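Local coordinates for hypothetical sugar ABC-transporter sugar binding protein (Arthrobacter globiformis, PDB 7BVT) that binds cyclic alpha-maltosyl-1,6-maltose and probably delivers this sugar to an ABC transporter as its extracellular solute-binding protein, at residues Thr149-Asp157 and Ala171-Lys181. Numbering follows the deposited sequence.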
ATOM      1  N   THR A 149      -6.506 -23.798  10.248  1.00 20.66           N
ATOM      2  CA  THR A 149      -6.222 -25.059  10.985  1.00 20.26           C
ATOM      3  C   THR A 149      -5.901 -24.711  12.445  1.00 22.50           C
ATOM      4  O   THR A 149      -6.458 -25.353  13.380  1.00 21.05           O
ATOM      5  CB  THR A 149      -5.063 -25.834  10.367  1.00 23.43           C
ATOM      6  OG1 THR A 149      -5.548 -26.051   9.029  1.00 22.80           O
ATOM      7  CG2 THR A 149      -4.740 -27.093  11.166  1.00 21.62           C
ATOM      8  N   LEU A 150      -5.068 -23.687  12.655  1.00 20.43           N
ATOM      9  CA  LEU A 150      -4.695 -23.288  14.035  1.00 22.14           C
ATOM     10  C   LEU A 150      -5.905 -22.710  14.775  1.00 20.50           C
ATOM     11  O   LEU A 150      -6.067 -23.000  15.971  1.00 19.44           O
ATOM     12  CB  LEU A 150      -3.548 -22.286  13.981  1.00 19.21           C
ATOM     13  CG  LEU A 150      -3.004 -21.882  15.354  1.00 21.81           C
ATOM     14  CD1 LEU A 150      -2.646 -23.106  16.163  1.00 27.85           C
ATOM     15  CD2 LEU A 150      -1.791 -21.007  15.210  1.00 21.56           C
ATOM     16  N   PHE A 151      -6.710 -21.853  14.137  1.00 20.00           N
ATOM     17  CA  PHE A 151      -7.990 -21.366  14.704  1.00 19.51           C
ATOM     18  C   PHE A 151      -8.845 -22.546  15.161  1.00 21.18           C
ATOM     19  O   PHE A 151      -9.327 -22.562  16.265  1.00 19.91           O
ATOM     20  CB  PHE A 151      -8.822 -20.597  13.698  1.00 18.74           C
ATOM     21  CG  PHE A 151      -8.645 -19.095  13.709  1.00 17.70           C
ATOM     22  CD1 PHE A 151      -7.390 -18.511  13.658  1.00 18.45           C
ATOM     23  CD2 PHE A 151      -9.769 -18.313  13.737  1.00 19.50           C
ATOM     24  CE1 PHE A 151      -7.278 -17.121  13.738  1.00 20.59           C
ATOM     25  CE2 PHE A 151      -9.646 -16.926  13.715  1.00 22.68           C
ATOM     26  CZ  PHE A 151      -8.396 -16.362  13.701  1.00 21.58           C
ATOM     27  N   ALA A 152      -8.962 -23.570  14.322  1.00 21.07           N
ATOM     28  CA  ALA A 152      -9.829 -24.724  14.645  1.00 21.43           C
ATOM     29  C   ALA A 152      -9.222 -25.496  15.821  1.00 20.49           C
ATOM     30  O   ALA A 152     -10.002 -25.909  16.705  1.00 21.12           O
ATOM     31  CB  ALA A 152     -10.008 -25.556  13.386  1.00 20.85           C
ATOM     32  N   GLU A 153      -7.909 -25.678  15.842  1.00 20.08           N
ATOM     33  CA  GLU A 153      -7.180 -26.370  16.929  1.00 19.54           C
ATOM     34  C   GLU A 153      -7.438 -25.660  18.255  1.00 24.82           C
ATOM     35  O   GLU A 153      -7.531 -26.341  19.290  1.00 24.42           O
ATOM     36  CB  GLU A 153      -5.690 -26.435  16.680  1.00 24.07           C
ATOM     37  CG  GLU A 153      -5.005 -27.486  17.558  1.00 28.69           C
ATOM     38  CD  GLU A 153      -3.529 -27.752  17.260  1.00 33.46           C
ATOM     39  OE1 GLU A 153      -2.993 -27.188  16.287  1.00 32.69           O
ATOM     40  OE2 GLU A 153      -2.912 -28.537  18.038  1.00 42.62           O
ATOM     41  N   ALA A 154      -7.604 -24.342  18.220  1.00 20.34           N
ATOM     42  CA  ALA A 154      -7.755 -23.547  19.455  1.00 20.57           C
ATOM     43  C   ALA A 154      -9.199 -23.551  19.902  1.00 20.84           C
ATOM     44  O   ALA A 154      -9.486 -22.891  20.897  1.00 21.92           O
ATOM     45  CB  ALA A 154      -7.225 -22.142  19.211  1.00 18.47           C
ATOM     46  N   GLY A 155     -10.134 -24.139  19.150  1.00 20.44           N
ATOM     47  CA  GLY A 155     -11.561 -24.098  19.492  1.00 21.95           C
ATOM     48  C   GLY A 155     -12.289 -22.921  18.892  1.00 21.84           C
ATOM     49  O   GLY A 155     -13.441 -22.723  19.285  1.00 23.13           O
ATOM     50  N   LEU A 156     -11.645 -22.159  17.966  1.00 20.09           N
ATOM     51  CA  LEU A 156     -12.368 -21.116  17.197  1.00 20.80           C
ATOM     52  C   LEU A 156     -13.041 -21.710  15.970  1.00 20.41           C
ATOM     53  O   LEU A 156     -12.563 -22.743  15.454  1.00 20.19           O
ATOM     54  CB  LEU A 156     -11.370 -20.038  16.792  1.00 21.73           C
ATOM     55  CG  LEU A 156     -10.527 -19.481  17.930  1.00 21.83           C
ATOM     56  CD1 LEU A 156      -9.569 -18.448  17.393  1.00 21.40           C
ATOM     57  CD2 LEU A 156     -11.459 -18.916  19.002  1.00 24.65           C
ATOM     58  N   ASP A 157     -14.048 -21.018  15.489  1.00 23.20           N
ATOM     59  CA  ASP A 157     -14.714 -21.312  14.187  1.00 22.78           C
ATOM     60  C   ASP A 157     -13.731 -20.908  13.098  1.00 23.21           C
ATOM     61  O   ASP A 157     -13.390 -19.722  12.962  1.00 24.00           O
ATOM     62  CB  ASP A 157     -16.067 -20.623  14.104  1.00 26.28           C
ATOM     63  CG  ASP A 157     -16.824 -20.856  12.811  1.00 27.34           C
ATOM     64  OD1 ASP A 157     -16.213 -21.365  11.839  1.00 26.05           O
ATOM     65  OD2 ASP A 157     -17.951 -20.394  12.758  1.00 29.35           O
ATOM     66  N   ALA A 171      -9.819 -13.706  20.611  1.00 19.68           N
ATOM     67  CA  ALA A 171      -9.496 -14.899  19.781  1.00 19.32           C
ATOM     68  C   ALA A 171      -8.007 -15.176  19.838  1.00 19.18           C
ATOM     69  O   ALA A 171      -7.612 -16.335  19.925  1.00 19.99           O
ATOM     70  CB  ALA A 171      -9.944 -14.711  18.334  1.00 20.29           C
ATOM     71  N   GLY A 172      -7.149 -14.150  19.773  1.00 16.73           N
ATOM     72  CA  GLY A 172      -5.715 -14.388  19.891  1.00 17.50           C
ATOM     73  C   GLY A 172      -5.366 -14.963  21.248  1.00 19.02           C
ATOM     74  O   GLY A 172      -4.423 -15.753  21.284  1.00 18.62           O
ATOM     75  N   GLN A 173      -6.005 -14.477  22.302  1.00 19.04           N
ATOM     76  CA  GLN A 173      -5.762 -15.010  23.666  1.00 20.00           C
ATOM     77  C   GLN A 173      -6.110 -16.498  23.706  1.00 20.34           C
ATOM     78  O   GLN A 173      -5.350 -17.293  24.297  1.00 21.02           O
ATOM     79  CB  GLN A 173      -6.546 -14.222  24.698  1.00 21.03           C
ATOM     80  CG  GLN A 173      -6.243 -14.572  26.139  1.00 22.24           C
ATOM     81  CD  GLN A 173      -4.868 -14.127  26.557  1.00 23.77           C
ATOM     82  OE1 GLN A 173      -4.534 -12.931  26.414  1.00 26.71           O
ATOM     83  NE2 GLN A 173      -4.074 -15.061  27.073  1.00 23.76           N
ATOM     84  N   THR A 174      -7.197 -16.884  23.102  1.00 20.35           N
ATOM     85  CA  THR A 174      -7.586 -18.313  23.040  1.00 20.23           C
ATOM     86  C   THR A 174      -6.514 -19.118  22.310  1.00 22.53           C
ATOM     87  O   THR A 174      -6.118 -20.177  22.783  1.00 21.24           O
ATOM     88  CB  THR A 174      -8.948 -18.411  22.402  1.00 18.81           C
ATOM     89  OG1 THR A 174      -9.889 -17.782  23.266  1.00 20.39           O
ATOM     90  CG2 THR A 174      -9.388 -19.843  22.148  1.00 21.13           C
ATOM     91  N   ILE A 175      -6.028 -18.646  21.184  1.00 18.55           N
ATOM     92  CA  ILE A 175      -4.967 -19.357  20.441  1.00 19.16           C
ATOM     93  C   ILE A 175      -3.738 -19.508  21.337  1.00 23.23           C
ATOM     94  O   ILE A 175      -3.149 -20.611  21.421  1.00 23.28           O
ATOM     95  CB  ILE A 175      -4.642 -18.664  19.116  1.00 19.60           C
ATOM     96  CG1 ILE A 175      -5.822 -18.755  18.159  1.00 21.55           C
ATOM     97  CG2 ILE A 175      -3.390 -19.248  18.502  1.00 20.16           C
ATOM     98  CD1 ILE A 175      -5.663 -17.895  16.895  1.00 23.07           C
ATOM     99  N   LEU A 176      -3.331 -18.449  22.017  1.00 20.98           N
ATOM    100  CA  LEU A 176      -2.122 -18.526  22.855  1.00 23.30           C
ATOM    101  C   LEU A 176      -2.383 -19.535  23.999  1.00 23.06           C
ATOM    102  O   LEU A 176      -1.492 -20.372  24.229  1.00 25.41           O
ATOM    103  CB  LEU A 176      -1.804 -17.133  23.379  1.00 24.37           C
ATOM    104  CG  LEU A 176      -0.638 -17.062  24.346  1.00 23.41           C
ATOM    105  CD1 LEU A 176       0.677 -17.426  23.652  1.00 25.32           C
ATOM    106  CD2 LEU A 176      -0.652 -15.730  25.072  1.00 25.74           C
ATOM    107  N   ASP A 177      -3.512 -19.401  24.673  1.00 23.28           N
ATOM    108  CA  ASP A 177      -3.876 -20.203  25.886  1.00 23.82           C
ATOM    109  C   ASP A 177      -3.913 -21.682  25.469  1.00 28.96           C
ATOM    110  O   ASP A 177      -3.368 -22.541  26.198  1.00 29.56           O
ATOM    111  CB  ASP A 177      -5.200 -19.728  26.502  1.00 23.90           C
ATOM    112  CG  ASP A 177      -5.096 -18.417  27.257  1.00 23.87           C
ATOM    113  OD1 ASP A 177      -3.985 -17.943  27.467  1.00 27.38           O
ATOM    114  OD2 ASP A 177      -6.131 -17.877  27.564  1.00 29.87           O
ATOM    115  N   GLU A 178      -4.558 -21.991  24.344  1.00 29.81           N
ATOM    116  CA  GLU A 178      -4.840 -23.378  23.905  1.00 30.57           C
ATOM    117  C   GLU A 178      -3.649 -23.982  23.169  1.00 29.38           C
ATOM    118  O   GLU A 178      -3.507 -25.194  23.260  1.00 32.94           O
ATOM    119  CB  GLU A 178      -6.102 -23.428  23.047  1.00 30.01           C
ATOM    120  CG  GLU A 178      -7.367 -23.086  23.803  1.00 29.74           C
ATOM    121  CD  GLU A 178      -7.771 -24.004  24.967  1.00 34.61           C
ATOM    122  OE1 GLU A 178      -7.305 -25.139  25.017  1.00 37.94           O
ATOM    123  OE2 GLU A 178      -8.568 -23.576  25.803  1.00 37.29           O
ATOM    124  N   THR A 179      -2.787 -23.227  22.483  1.00 29.75           N
ATOM    125  CA  THR A 179      -1.721 -23.824  21.625  1.00 25.11           C
ATOM    126  C   THR A 179      -0.299 -23.395  21.983  1.00 26.02           C
ATOM    127  O   THR A 179       0.643 -23.968  21.389  1.00 27.11           O
ATOM    128  CB  THR A 179      -1.935 -23.538  20.136  1.00 26.60           C
ATOM    129  OG1 THR A 179      -1.580 -22.170  19.857  1.00 25.03           O
ATOM    130  CG2 THR A 179      -3.364 -23.801  19.755  1.00 29.51           C
ATOM    131  N   GLY A 180      -0.137 -22.376  22.822  1.00 26.17           N
ATOM    132  CA  GLY A 180       1.169 -21.778  23.132  1.00 28.81           C
ATOM    133  C   GLY A 180       1.714 -20.913  21.994  1.00 27.00           C
ATOM    134  O   GLY A 180       2.797 -20.372  22.121  1.00 30.18           O
ATOM    135  N   LYS A 181       0.971 -20.754  20.904  1.00 27.63           N
ATOM    136  CA  LYS A 181       1.455 -19.992  19.744  1.00 25.93           C
ATOM    137  C   LYS A 181       0.882 -18.568  19.773  1.00 24.71           C
ATOM    138  O   LYS A 181      -0.263 -18.336  20.211  1.00 23.16           O
ATOM    139  CB  LYS A 181       1.042 -20.735  18.475  1.00 28.80           C
ATOM    140  CG  LYS A 181       1.802 -22.030  18.247  1.00 28.01           C
ATOM    141  CD  LYS A 181       1.288 -22.883  17.127  1.00 34.22           C
ATOM    142  CE  LYS A 181       1.969 -24.244  17.109  1.00 40.29           C
ATOM    143  NZ  LYS A 181       1.605 -25.065  15.920  1.00 39.99           N
TER
HETATM  144  O   HOH W   1      -0.646 -25.935  17.428  1.00 37.74           O
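I175 meets four residues of 149-157: CG1 and CD1 touch A154, L156 and F151, while CG2 faces L150 CD2 at 4.1 Å. With CG1 set beside its own backbone N (chi1 -67°), the longer branch lies against A154 CB and ends with CD1 3.6 Å from F151 CE1. L156 crosses this branch at about a right angle; its CD1 lies 3.8 Å from I175 CG1, touches A171 CB and sits over one face of the F151 ring, near its rim. The backbones come nearest at A154 and I175, where A154 CB packs 3.8 Å from I175 CA. Here the first helix has ended, and G155, with positive phi, closes it in a Schellman motif that turns the chain back to bring in L156. L150 CD1 extends the tight part, 3.7 Å from T179 CG2. T179 OG1 bonds back to I175 O and accepts from K181 N in an ST turn, which fixes the methyl towards L150. A serine here would probably open a gap beside L150 CD1, where the threonine methyl now packs.

Beyond T179 the packing thins. K181 CD lies against both methyls of L150, at about 4.1 Å. On the solvent side E153 OE1 and K181 NZ stay 5.1 Å apart, joined through one water.

The two short helix segments cross at 74° near one end of the elongated two-lobed binding protein, remote from the sugar. Helix 148-153 directly follows strand 140-147, whose N147 side chain accepts from L150 N and whose Y146 ring meets F151, while P162, shortly before helix 165-179, also touches the F151 side chain.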